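PDB 4Z80: EGF family domain-containing protein from Toxoplasma gondii, which probably takes part in host-cell invasion as an AMA1-like surface receptor that binds a RON2-type partner at the moving junction. Local coordinates for residues A[15-18]-A[23-26]; A[403-408]-A[432-437]; A[94-99]-A[338-343]; A[38-43]-A[251-256]. All coordinates share one frame; numbering follows the deposited sequence.

Contact 1. Residues A[15-18]-A[23-26]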
loop_
_atom_site.group_PDB
_atom_site.type_symbol
_atom_site.label_atom_id
_atom_site.label_comp_id
_atom_site.label_asym_id
_atom_site.label_seq_id
_atom_site.Cartn_x
_atom_site.Cartn_y
_atom_site.Cartn_z
ATOM N N TYR A 15 -12.339 3.590 -23.228
ATOM C CA TYR A 15 -12.902 3.675 -21.888
ATOM C C TYR A 15 -12.861 2.315 -21.187
ATOM O O TYR A 15 -12.434 2.219 -20.036
ATOM C CB TYR A 15 -14.345 4.206 -21.927
ATOM C CG TYR A 15 -15.058 4.093 -20.590
ATOM C CD1 TYR A 15 -14.783 4.977 -19.557
ATOM C CD2 TYR A 15 -15.984 3.087 -20.360
ATOM C CE1 TYR A 15 -15.424 4.861 -18.319
ATOM C CE2 TYR A 15 -16.631 2.968 -19.136
ATOM C CZ TYR A 15 -16.342 3.852 -18.123
ATOM O OH TYR A 15 -16.997 3.715 -16.915
ATOM N N MET A 16 -13.296 1.266 -21.878
ATOM C CA MET A 16 -13.425 -0.052 -21.250
ATOM C C MET A 16 -12.078 -0.679 -20.912
ATOM O O MET A 16 -12.022 -1.617 -20.117
ATOM C CB MET A 16 -14.229 -0.993 -22.151
ATOM C CG MET A 16 -15.716 -0.655 -22.202
ATOM S SD MET A 16 -16.559 -0.768 -20.627
ATOM C CE MET A 16 -16.424 -2.526 -20.273
ATOM N N ASP A 17 -11.005 -0.147 -21.492
ATOM C CA ASP A 17 -9.642 -0.580 -21.182
ATOM C C ASP A 17 -9.365 -0.502 -19.679
ATOM O O ASP A 17 -8.577 -1.290 -19.150
ATOM C CB ASP A 17 -8.649 0.281 -21.978
ATOM C CG ASP A 17 -7.195 -0.088 -21.747
ATOM O OD1 ASP A 17 -6.853 -1.287 -21.710
ATOM O OD2 ASP A 17 -6.381 0.853 -21.640
ATOM N N ARG A 18 -10.041 0.406 -18.973
ATOM C CA ARG A 18 -9.779 0.586 -17.546
ATOM C C ARG A 18 -10.244 -0.627 -16.729
ATOM O O ARG A 18 -9.897 -0.746 -15.551
ATOM C CB ARG A 18 -10.438 1.876 -17.017
ATOM C CG ARG A 18 -11.960 1.821 -16.873
ATOM C CD ARG A 18 -12.564 3.219 -16.656
ATOM N NE ARG A 18 -12.077 4.138 -17.679
ATOM C CZ ARG A 18 -12.030 5.463 -17.553
ATOM N NH1 ARG A 18 -12.462 6.052 -16.447
ATOM N NH2 ARG A 18 -11.546 6.195 -18.543
ATOM N N LYS A 23 -4.418 -7.274 -17.928
ATOM C CA LYS A 23 -3.505 -6.548 -18.808
ATOM C C LYS A 23 -2.853 -5.345 -18.115
ATOM O O LYS A 23 -1.698 -5.020 -18.388
ATOM C CB LYS A 23 -4.248 -6.078 -20.063
ATOM C CG LYS A 23 -3.350 -5.440 -21.127
ATOM C CD LYS A 23 -4.148 -5.090 -22.365
ATOM C CE LYS A 23 -3.245 -4.735 -23.537
ATOM N NZ LYS A 23 -2.605 -3.402 -23.387
ATOM N N ASN A 24 -3.590 -4.691 -17.219
ATOM C CA ASN A 24 -3.170 -3.395 -16.688
ATOM C C ASN A 24 -2.698 -3.406 -15.238
ATOM O O ASN A 24 -1.977 -2.508 -14.831
ATOM C CB ASN A 24 -4.321 -2.401 -16.851
ATOM C CG ASN A 24 -4.645 -2.151 -18.310
ATOM O OD1 ASN A 24 -3.809 -2.384 -19.183
ATOM N ND2 ASN A 24 -5.850 -1.696 -18.585
ATOM N N HIS A 25 -3.077 -4.431 -14.478
ATOM C CA HIS A 25 -2.607 -4.585 -13.109
ATOM C C HIS A 25 -1.259 -5.288 -13.159
ATOM O O HIS A 25 -1.134 -6.492 -12.895
ATOM C CB HIS A 25 -3.622 -5.361 -12.272
ATOM C CG HIS A 25 -3.363 -5.314 -10.800
ATOM N ND1 HIS A 25 -3.308 -4.132 -10.093
ATOM C CD2 HIS A 25 -3.181 -6.302 -9.893
ATOM C CE1 HIS A 25 -3.087 -4.391 -8.819
ATOM N NE2 HIS A 25 -3.009 -5.701 -8.669
ATOM N N VAL A 26 -0.244 -4.512 -13.512
ATOM C CA VAL A 26 1.046 -5.061 -13.864
ATOM C C VAL A 26 2.070 -4.858 -12.758
ATOM O O VAL A 26 1.828 -4.159 -11.772
ATOM C CB VAL A 26 1.579 -4.428 -15.165
ATOM C CG1 VAL A 26 0.589 -4.625 -16.295
ATOM C CG2 VAL A 26 1.863 -2.946 -14.984
HETATM O O HOH W 1 -4.161 -1.783 -21.934
#
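Asp17 and Asn24 face each other across a tight turn between two short consecutive helices near the N terminus, where the first helix gives way to 3-10 geometry around Asp17 and Arg18 and the chain re-enters a short helix at 21-24. Beyond that second helix His25 drops out of helical conformation and forms the centre of an inverse gamma turn. The first bend is pinned by Tyr15 O, which accepts both the backbone N of Arg18, at 3.2 Å, and its side-chain NE, at 3.1 Å; the arginine curls back with its guanidinium lying over Tyr15 CD1.

Across the gap the amide of Asn24 reaches in between backbone and side chain of Asp17. Its ND2 lies 2.8 Å from Asp17 O, but at an angle too poor for a hydrogen bond, and gives a weak though nearly straight one to Asp17 OD1 at 3.3 Å (175°). CG anti to the backbone N (chi1 -179°) sets the Asp17 carboxylate beside the residue's own carbonyl carbon, so that O and OD1 both lie near ND2; the carboxylate and amide planes stand almost perpendicular. The stronger partner of this carboxylate lies outside the two segments: OD2 forms a salt bridge with Lys343. A water completes the junction, donating to Asp17 OD1 at 2.7 Å and to Asn24 OD1 at 2.8 Å while accepting from Lys23 NZ at 2.7 Å.

Contact 2. Residues A[403-408]-A[432-437]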
loop_
_atom_site.group_PDB
_atom_site.type_symbol
_atom_site.label_atom_id
_atom_site.label_comp_id
_atom_site.label_asym_id
_atom_site.label_seq_id
_atom_site.Cartn_x
_atom_site.Cartn_y
_atom_site.Cartn_z
ATOM N N TYR A 403 -11.255 -14.846 -11.528
ATOM C CA TYR A 403 -12.448 -14.018 -11.715
ATOM C C TYR A 403 -12.141 -12.571 -11.342
ATOM O O TYR A 403 -11.759 -12.305 -10.204
ATOM C CB TYR A 403 -13.616 -14.500 -10.845
ATOM C CG TYR A 403 -13.977 -15.972 -10.924
ATOM C CD1 TYR A 403 -13.709 -16.730 -12.057
ATOM C CD2 TYR A 403 -14.605 -16.587 -9.852
ATOM C CE1 TYR A 403 -14.052 -18.083 -12.104
ATOM C CE2 TYR A 403 -14.960 -17.915 -9.896
ATOM C CZ TYR A 403 -14.682 -18.653 -11.013
ATOM O OH TYR A 403 -15.035 -19.990 -11.000
ATOM N N HIS A 404 -12.334 -11.638 -12.273
ATOM C CA HIS A 404 -12.092 -10.221 -11.973
ATOM C C HIS A 404 -13.308 -9.339 -12.167
ATOM O O HIS A 404 -13.245 -8.145 -11.866
ATOM C CB HIS A 404 -10.944 -9.689 -12.819
ATOM C CG HIS A 404 -9.641 -10.316 -12.462
ATOM N ND1 HIS A 404 -9.035 -10.109 -11.241
ATOM C CD2 HIS A 404 -8.877 -11.218 -13.118
ATOM C CE1 HIS A 404 -7.926 -10.825 -11.179
ATOM N NE2 HIS A 404 -7.810 -11.512 -12.303
ATOM N N TRP A 405 -14.402 -9.924 -12.643
ATOM C CA TRP A 405 -15.640 -9.205 -12.918
ATOM C C TRP A 405 -16.789 -10.056 -12.434
ATOM O O TRP A 405 -16.793 -11.270 -12.660
ATOM C CB TRP A 405 -15.790 -8.917 -14.420
ATOM C CG TRP A 405 -14.563 -8.317 -15.022
ATOM C CD1 TRP A 405 -14.270 -6.987 -15.145
ATOM C CD2 TRP A 405 -13.433 -9.024 -15.551
ATOM N NE1 TRP A 405 -13.033 -6.824 -15.725
ATOM C CE2 TRP A 405 -12.497 -8.061 -15.980
ATOM C CE3 TRP A 405 -13.120 -10.381 -15.704
ATOM C CZ2 TRP A 405 -11.284 -8.408 -16.564
ATOM C CZ3 TRP A 405 -11.918 -10.719 -16.276
ATOM C CH2 TRP A 405 -11.005 -9.746 -16.691
ATOM N N ALA A 406 -17.756 -9.426 -11.770
ATOM C CA ALA A 406 -18.985 -10.098 -11.392
ATOM C C ALA A 406 -20.185 -9.210 -11.661
ATOM O O ALA A 406 -20.105 -7.983 -11.530
ATOM C CB ALA A 406 -18.959 -10.497 -9.931
ATOM N N THR A 407 -21.298 -9.837 -12.021
ATOM C CA THR A 407 -22.582 -9.159 -12.151
ATOM C C THR A 407 -23.486 -9.716 -11.090
ATOM O O THR A 407 -23.705 -10.934 -11.035
ATOM C CB THR A 407 -23.230 -9.374 -13.538
ATOM O OG1 THR A 407 -22.418 -8.783 -14.559
ATOM C CG2 THR A 407 -24.646 -8.777 -13.601
ATOM N N PHE A 408 -23.992 -8.830 -10.242
ATOM C CA PHE A 408 -24.982 -9.183 -9.244
ATOM C C PHE A 408 -26.366 -8.905 -9.797
ATOM O O PHE A 408 -26.620 -7.821 -10.311
ATOM C CB PHE A 408 -24.760 -8.401 -7.958
ATOM C CG PHE A 408 -25.782 -8.678 -6.899
ATOM C CD1 PHE A 408 -25.696 -9.820 -6.127
ATOM C CD2 PHE A 408 -26.817 -7.786 -6.659
ATOM C CE1 PHE A 408 -26.627 -10.085 -5.144
ATOM C CE2 PHE A 408 -27.752 -8.042 -5.670
ATOM C CZ PHE A 408 -27.658 -9.190 -4.910
ATOM N N THR A 432 -13.647 -13.343 -18.436
ATOM C CA THR A 432 -13.581 -12.731 -19.764
ATOM C C THR A 432 -13.433 -11.219 -19.641
ATOM O O THR A 432 -14.109 -10.612 -18.819
ATOM C CB THR A 432 -14.849 -13.027 -20.583
ATOM O OG1 THR A 432 -15.044 -14.446 -20.696
ATOM C CG2 THR A 432 -14.757 -12.412 -21.981
ATOM N N VAL A 433 -12.566 -10.623 -20.455
ATOM C CA VAL A 433 -12.386 -9.173 -20.460
ATOM C C VAL A 433 -13.625 -8.506 -21.061
ATOM O O VAL A 433 -14.007 -8.819 -22.189
ATOM C CB VAL A 433 -11.134 -8.777 -21.254
ATOM C CG1 VAL A 433 -11.030 -7.260 -21.426
ATOM C CG2 VAL A 433 -9.897 -9.310 -20.566
ATOM N N PRO A 434 -14.250 -7.572 -20.322
ATOM C CA PRO A 434 -15.481 -6.953 -20.831
ATOM C C PRO A 434 -15.243 -5.858 -21.876
ATOM O O PRO A 434 -14.206 -5.191 -21.855
ATOM C CB PRO A 434 -16.112 -6.361 -19.573
ATOM C CG PRO A 434 -14.949 -6.005 -18.713
ATOM C CD PRO A 434 -13.925 -7.104 -18.959
ATOM N N GLU A 435 -16.217 -5.675 -22.765
ATOM C CA GLU A 435 -16.105 -4.705 -23.855
ATOM C C GLU A 435 -17.245 -3.692 -23.839
ATOM O O GLU A 435 -17.193 -2.691 -24.543
ATOM C CB GLU A 435 -16.097 -5.411 -25.207
ATOM C CG GLU A 435 -15.008 -6.449 -25.357
ATOM C CD GLU A 435 -15.238 -7.362 -26.550
ATOM O OE1 GLU A 435 -16.250 -7.185 -27.264
ATOM O OE2 GLU A 435 -14.412 -8.275 -26.763
ATOM N N CYS A 436 -18.289 -3.986 -23.076
ATOM C CA CYS A 436 -19.455 -3.122 -23.000
ATOM C C CYS A 436 -20.296 -3.458 -21.783
ATOM O O CYS A 436 -20.025 -4.426 -21.073
ATOM C CB CYS A 436 -20.308 -3.236 -24.271
ATOM S SG CYS A 436 -20.823 -4.944 -24.706
ATOM N N LEU A 437 -21.312 -2.637 -21.544
ATOM C CA LEU A 437 -22.229 -2.824 -20.433
ATOM C C LEU A 437 -23.670 -2.770 -20.920
ATOM O O LEU A 437 -23.993 -2.047 -21.866
ATOM C CB LEU A 437 -21.994 -1.760 -19.357
ATOM C CG LEU A 437 -20.621 -1.794 -18.691
ATOM C CD1 LEU A 437 -20.366 -0.498 -17.936
ATOM C CD2 LEU A 437 -20.514 -2.987 -17.759
#
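Trp405 lies with one face of its indole against the extended chain of Thr432, Val433 and Pro434, and this single side chain makes the whole contact. Its CB leaves strand 405-408 in the direction of the opposing segment, and chi1 of -49° with chi2 of -91° turns the ring broadside to it. CG, at the root of the ring, is still 4.2 Å from Pro434 CD. Further out along the five-membered ring, CD1 approaches Pro434 CG at 3.8 Å and NE1 comes to 3.4 Å from Pro434 CD. The proline CD sits over this ring, 3.6 Å from its centroid and 22° off the normal, a CH-pi contact. Over the benzo ring a backbone group takes its place: Thr432 O lies above the same face, 3.3 Å from CE3. At the far corner CZ2 passes Val433 CA at 4.1 Å, while CH2 meets Val433 CG2 at 4.1 Å. The CB of the preceding His404 covers the opposite face, so the indole is sandwiched, and its polar NE1 is satisfied by Phe19 O.

The alternation of the strand separates two layers. Ala406 and Phe408 pack on helix 378-387, an arrangement consistent with a PAN-type domain, whereas Trp405 lies on the other side of its sheet. There it meets Trp355 of strand 353-359 edge-to-face and touches Pro22 of helix 21-24, while the 432-437 segment leads from strand 424-430 into strand 436-440.

Contact 3. Residues A[94-99]-A[338-343]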
loop_
_atom_site.group_PDB
_atom_site.type_symbol
_atom_site.label_atom_id
_atom_site.label_comp_id
_atom_site.label_asym_id
_atom_site.label_seq_id
_atom_site.Cartn_x
_atom_site.Cartn_y
_atom_site.Cartn_z
ATOM N N ALA A 94 -0.045 -2.648 -10.132
ATOM C CA ALA A 94 -0.060 -1.236 -10.524
ATOM C C ALA A 94 -1.358 -0.484 -10.238
ATOM O O ALA A 94 -1.332 0.743 -10.174
ATOM C CB ALA A 94 0.263 -1.115 -12.001
ATOM N N CYS A 95 -2.476 -1.186 -10.084
ATOM C CA CYS A 95 -3.760 -0.529 -9.826
ATOM C C CYS A 95 -4.038 -0.410 -8.337
ATOM O O CYS A 95 -3.878 -1.378 -7.602
ATOM C CB CYS A 95 -4.911 -1.293 -10.481
ATOM S SG CYS A 95 -4.867 -1.298 -12.284
ATOM N N PRO A 96 -4.501 0.768 -7.888
ATOM C CA PRO A 96 -4.994 0.881 -6.517
ATOM C C PRO A 96 -6.136 -0.096 -6.259
ATOM O O PRO A 96 -6.989 -0.310 -7.126
ATOM C CB PRO A 96 -5.482 2.329 -6.432
ATOM C CG PRO A 96 -4.745 3.038 -7.504
ATOM C CD PRO A 96 -4.569 2.056 -8.603
ATOM N N ASN A 97 -6.140 -0.685 -5.070
ATOM C CA ASN A 97 -7.106 -1.721 -4.745
ATOM C C ASN A 97 -8.075 -1.178 -3.713
ATOM O O ASN A 97 -7.755 -1.071 -2.536
ATOM C CB ASN A 97 -6.384 -2.970 -4.244
ATOM C CG ASN A 97 -7.237 -4.204 -4.328
ATOM O OD1 ASN A 97 -8.457 -4.141 -4.233
ATOM N ND2 ASN A 97 -6.591 -5.354 -4.506
ATOM N N TYR A 98 -9.247 -0.776 -4.185
ATOM C CA TYR A 98 -10.197 -0.080 -3.330
ATOM C C TYR A 98 -10.908 -1.021 -2.365
ATOM O O TYR A 98 -11.441 -2.070 -2.757
ATOM C CB TYR A 98 -11.205 0.689 -4.191
ATOM C CG TYR A 98 -10.533 1.775 -5.008
ATOM C CD1 TYR A 98 -10.194 2.986 -4.428
ATOM C CD2 TYR A 98 -10.218 1.580 -6.348
ATOM C CE1 TYR A 98 -9.564 3.977 -5.156
ATOM C CE2 TYR A 98 -9.591 2.571 -7.082
ATOM C CZ TYR A 98 -9.267 3.763 -6.476
ATOM O OH TYR A 98 -8.640 4.744 -7.210
ATOM N N GLY A 99 -10.898 -0.639 -1.099
ATOM C CA GLY A 99 -11.543 -1.388 -0.041
ATOM C C GLY A 99 -10.619 -2.374 0.650
ATOM O O GLY A 99 -10.947 -2.872 1.723
ATOM N N PRO A 338 0.782 5.755 -13.064
ATOM C CA PRO A 338 0.312 7.142 -12.988
ATOM C C PRO A 338 -0.907 7.401 -13.864
ATOM O O PRO A 338 -1.571 8.434 -13.707
ATOM C CB PRO A 338 1.529 7.943 -13.472
ATOM C CG PRO A 338 2.275 7.018 -14.333
ATOM C CD PRO A 338 2.092 5.652 -13.724
ATOM N N ASP A 339 -1.197 6.466 -14.762
ATOM C CA ASP A 339 -2.368 6.543 -15.630
ATOM C C ASP A 339 -3.506 5.669 -15.083
ATOM O O ASP A 339 -4.365 5.226 -15.833
ATOM C CB ASP A 339 -2.007 6.114 -17.064
ATOM C CG ASP A 339 -1.298 4.769 -17.115
ATOM O OD1 ASP A 339 -1.098 4.156 -16.044
ATOM O OD2 ASP A 339 -0.951 4.320 -18.225
ATOM N N HIS A 340 -3.528 5.437 -13.773
ATOM C CA HIS A 340 -4.459 4.457 -13.219
ATOM C C HIS A 340 -5.926 4.840 -13.418
ATOM O O HIS A 340 -6.782 3.969 -13.527
ATOM C CB HIS A 340 -4.164 4.208 -11.724
ATOM C CG HIS A 340 -4.474 5.368 -10.830
ATOM N ND1 HIS A 340 -5.694 5.526 -10.204
ATOM C CD2 HIS A 340 -3.725 6.435 -10.464
ATOM C CE1 HIS A 340 -5.677 6.634 -9.484
ATOM N NE2 HIS A 340 -4.495 7.205 -9.625
ATOM N N GLU A 341 -6.240 6.129 -13.487
ATOM C CA GLU A 341 -7.633 6.519 -13.694
ATOM C C GLU A 341 -8.205 5.998 -15.005
ATOM O O GLU A 341 -9.409 5.747 -15.093
ATOM C CB GLU A 341 -7.780 8.036 -13.653
ATOM C CG GLU A 341 -7.505 8.616 -12.285
ATOM C CD GLU A 341 -6.049 8.968 -12.075
ATOM O OE1 GLU A 341 -5.188 8.522 -12.872
ATOM O OE2 GLU A 341 -5.769 9.710 -11.108
ATOM N N THR A 342 -7.357 5.820 -16.014
ATOM C CA THR A 342 -7.824 5.362 -17.319
ATOM C C THR A 342 -7.431 3.919 -17.602
ATOM O O THR A 342 -7.844 3.360 -18.611
ATOM C CB THR A 342 -7.285 6.248 -18.472
ATOM O OG1 THR A 342 -5.852 6.273 -18.450
ATOM C CG2 THR A 342 -7.823 7.662 -18.347
ATOM N N LYS A 343 -6.651 3.316 -16.707
ATOM C CA LYS A 343 -6.142 1.957 -16.902
ATOM C C LYS A 343 -6.660 0.968 -15.863
ATOM O O LYS A 343 -6.485 -0.246 -16.022
ATOM C CB LYS A 343 -4.608 1.952 -16.879
ATOM C CG LYS A 343 -3.965 2.541 -18.123
ATOM C CD LYS A 343 -4.074 1.589 -19.309
ATOM C CE LYS A 343 -3.420 2.150 -20.546
ATOM N NZ LYS A 343 -3.548 1.193 -21.683
HETATM O O HOH W 2 -7.811 3.845 -9.584
#
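Pro96 overlaps one face of the His340 imidazole with the outer edge of its ring. Its CG lies 4.1 Å from the imidazole centroid and 26° off the normal, a CH-pi contact that is displaced toward the ND1 side, where CG is 3.8 Å from ND1. The neighbouring Pro96 CD rests against His340 CB, also at 3.8 Å, and the two side chains cross at about a right angle. His340 opens the short helix 340-343, and chi1 of 69° sets its CG between backbone N and carbonyl carbon, which swings the ring across toward the proline. On the opposite face lies the carboxylate carbon of Glu341.

Tyr98, in strand 97-98, reaches the same histidine mainly through a water. This water sits in the plane of both rings, 2.7 Å from Tyr98 OH and 2.8 Å from His340 ND1, whereas the direct approach of Tyr98 OH to His340 CE1 is a loose 4.2 Å. At the other end Cys95 SG passes Lys343 O at 4.2 Å, and the disulfide from Cys95 to Cys344, the residue that follows the second segment, fixes the two chains covalently next to this point. Pro96 and Tyr98 also touch Pro252, and His340 touches Phe253, so helix 252-262 borders the same cluster.

Apolar overlap and one shared water thus carry the noncovalent part of this buried contact. The nearby Glu341 carboxylate might favour a protonated imidazole, though the salt bridge from Glu341 to Arg40 would probably temper that influence.

Contact 4. Residues A[38-43]-A[251-256]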
loop_
_atom_site.group_PDB
_atom_site.type_symbol
_atom_site.label_atom_id
_atom_site.label_comp_id
_atom_site.label_asym_id
_atom_site.label_seq_id
_atom_site.Cartn_x
_atom_site.Cartn_y
_atom_site.Cartn_z
ATOM N N HIS A 38 3.915 8.029 -19.295
ATOM C CA HIS A 38 2.679 8.763 -19.141
ATOM C C HIS A 38 2.958 10.111 -18.529
ATOM O O HIS A 38 3.704 10.208 -17.559
ATOM C CB HIS A 38 1.699 8.008 -18.258
ATOM C CG HIS A 38 0.410 8.734 -18.039
ATOM N ND1 HIS A 38 -0.552 8.845 -19.019
ATOM C CD2 HIS A 38 -0.080 9.374 -16.953
ATOM C CE1 HIS A 38 -1.581 9.524 -18.545
ATOM N NE2 HIS A 38 -1.319 9.857 -17.293
ATOM N N THR A 39 2.349 11.151 -19.085
ATOM C CA THR A 39 2.490 12.475 -18.518
ATOM C C THR A 39 1.261 12.787 -17.676
ATOM O O THR A 39 0.136 12.811 -18.174
ATOM C CB THR A 39 2.701 13.529 -19.610
ATOM O OG1 THR A 39 3.869 13.178 -20.364
ATOM C CG2 THR A 39 2.900 14.910 -18.994
ATOM N N ARG A 40 1.496 12.981 -16.383
ATOM C CA ARG A 40 0.448 13.297 -15.424
ATOM C C ARG A 40 0.767 14.664 -14.853
ATOM O O ARG A 40 1.755 14.833 -14.134
ATOM C CB ARG A 40 0.374 12.225 -14.326
ATOM C CG ARG A 40 -0.665 12.463 -13.240
ATOM C CD ARG A 40 -0.418 11.537 -12.049
ATOM N NE ARG A 40 -1.470 11.632 -11.038
ATOM C CZ ARG A 40 -2.561 10.868 -11.003
ATOM N NH1 ARG A 40 -2.759 9.936 -11.924
ATOM N NH2 ARG A 40 -3.459 11.036 -10.041
ATOM N N GLY A 41 -0.057 15.647 -15.199
ATOM C CA GLY A 41 0.240 17.027 -14.870
ATOM C C GLY A 41 1.427 17.521 -15.679
ATOM O O GLY A 41 1.381 17.549 -16.909
ATOM N N ASN A 42 2.497 17.884 -14.977
ATOM C CA ASN A 42 3.697 18.462 -15.589
ATOM C C ASN A 42 4.837 17.457 -15.712
ATOM O O ASN A 42 5.907 17.777 -16.234
ATOM C CB ASN A 42 4.177 19.664 -14.768
ATOM C CG ASN A 42 4.088 19.419 -13.271
ATOM O OD1 ASN A 42 3.692 18.337 -12.832
ATOM N ND2 ASN A 42 4.456 20.423 -12.479
ATOM N N THR A 43 4.595 16.240 -15.237
ATOM C CA THR A 43 5.644 15.241 -15.084
ATOM C C THR A 43 5.425 14.049 -16.000
ATOM O O THR A 43 4.327 13.501 -16.051
ATOM C CB THR A 43 5.709 14.749 -13.630
ATOM O OG1 THR A 43 5.889 15.874 -12.760
ATOM C CG2 THR A 43 6.846 13.753 -13.432
ATOM N N GLY A 251 -4.392 11.835 -3.789
ATOM C CA GLY A 251 -5.012 10.604 -4.238
ATOM C C GLY A 251 -4.074 9.434 -4.064
ATOM O O GLY A 251 -2.940 9.607 -3.635
ATOM N N PRO A 252 -4.548 8.229 -4.401
ATOM C CA PRO A 252 -3.726 7.034 -4.182
ATOM C C PRO A 252 -2.394 7.052 -4.928
ATOM O O PRO A 252 -1.418 6.554 -4.378
ATOM C CB PRO A 252 -4.618 5.887 -4.672
ATOM C CG PRO A 252 -5.791 6.505 -5.338
ATOM C CD PRO A 252 -5.918 7.901 -4.824
ATOM N N PHE A 253 -2.317 7.597 -6.139
ATOM C CA PHE A 253 -1.032 7.603 -6.826
ATOM C C PHE A 253 -0.021 8.502 -6.111
ATOM O O PHE A 253 1.152 8.151 -5.983
ATOM C CB PHE A 253 -1.167 8.043 -8.281
ATOM C CG PHE A 253 0.159 8.217 -8.965
ATOM C CD1 PHE A 253 0.980 7.126 -9.204
ATOM C CD2 PHE A 253 0.609 9.479 -9.321
ATOM C CE1 PHE A 253 2.206 7.283 -9.801
ATOM C CE2 PHE A 253 1.837 9.642 -9.926
ATOM C CZ PHE A 253 2.643 8.546 -10.165
ATOM N N GLU A 254 -0.466 9.663 -5.643
ATOM C CA GLU A 254 0.425 10.540 -4.902
ATOM C C GLU A 254 0.917 9.856 -3.623
ATOM O O GLU A 254 2.056 10.037 -3.210
ATOM C CB GLU A 254 -0.277 11.858 -4.594
ATOM C CG GLU A 254 -0.501 12.732 -5.836
ATOM C CD GLU A 254 -1.650 12.263 -6.724
ATOM O OE1 GLU A 254 -2.489 11.454 -6.271
ATOM O OE2 GLU A 254 -1.714 12.713 -7.890
ATOM N N CYS A 255 0.064 9.034 -3.021
ATOM C CA CYS A 255 0.460 8.271 -1.845
ATOM C C CYS A 255 1.589 7.297 -2.203
ATOM O O CYS A 255 2.546 7.144 -1.440
ATOM C CB CYS A 255 -0.758 7.540 -1.277
ATOM S SG CYS A 255 -0.465 6.668 0.275
ATOM N N SER A 256 1.502 6.656 -3.369
ATOM C CA SER A 256 2.573 5.750 -3.810
ATOM C C SER A 256 3.905 6.498 -3.986
ATOM O O SER A 256 4.971 5.930 -3.744
ATOM C CB SER A 256 2.195 5.024 -5.113
ATOM O OG SER A 256 2.324 5.846 -6.269
HETATM O O HOH W 3 0.105 14.048 -9.329
#
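Arg40, the last residue of strand 36-40 before a beta-hairpin turn, forms a salt bridge with Glu254 in the first turn of helix 252-262 and lies alongside Phe253. One carboxylate oxygen takes both bonds: Glu254 OE2 accepts from Arg40 NH2 at 3.2 Å on its syn side, and more weakly from Arg40 NE at 3.3 Å. Neither bond is straight, with N-H...O angles of 144° and 143°. The guanidinium is held more closely from outside the two segments, NH1 by Pro338 O and NH2 by the carboxylate of Glu341. Phe253 contributes apolar cover, its CD2 lying over one face of the guanidinium, 3.5 Å from Arg40 NE, and its CE2 reaching Arg40 CD at 3.6 Å.

The arginine chain is extended from CG to NE, which carries the guanidinium out from the hairpin to the helix. Behind it, a type II' turn runs from Arg40 to Thr43 with Gly41 at positive phi, and Arg40 N donates to Thr43 O. Glu254 is bent at chi2 (76°), bringing its carboxylate round to meet the arginine, and the nearby N-terminal end of the helix may help to stabilise its charge.

Further out, Tyr45 of the adjoining strand meets Phe253 edge-to-face. A water lies at the guanidinium edge, donating to Glu254 OE2 at 2.7 Å and accepting only weakly from Arg40 NE at 3.4 Å.

How the contacts relate
From the N terminus, contact 1 closes first, over four intervening residues, two of them already in helix 21-24. Contacts 3 and 4 then interlock: 38-43, 94-99, 251-256 and 338-343 follow in alternating order, so two loops of more than 200 residues cross. Contact 2 closes last, over a loop that includes strand 424-430. In space they form a chain in the order 2, 1, 3, 4. Lys343 joins contact 3 to contact 1, and Arg40 joins it to contact 4, with Pro338 CB also packing on Phe253 CZ at 3.5 Å. On the other side of contact 1, Met16 CG meets Glu435 O at 3.4 Å, so the N-terminal helices bridge the 340-343 region and the sheets around contact 2.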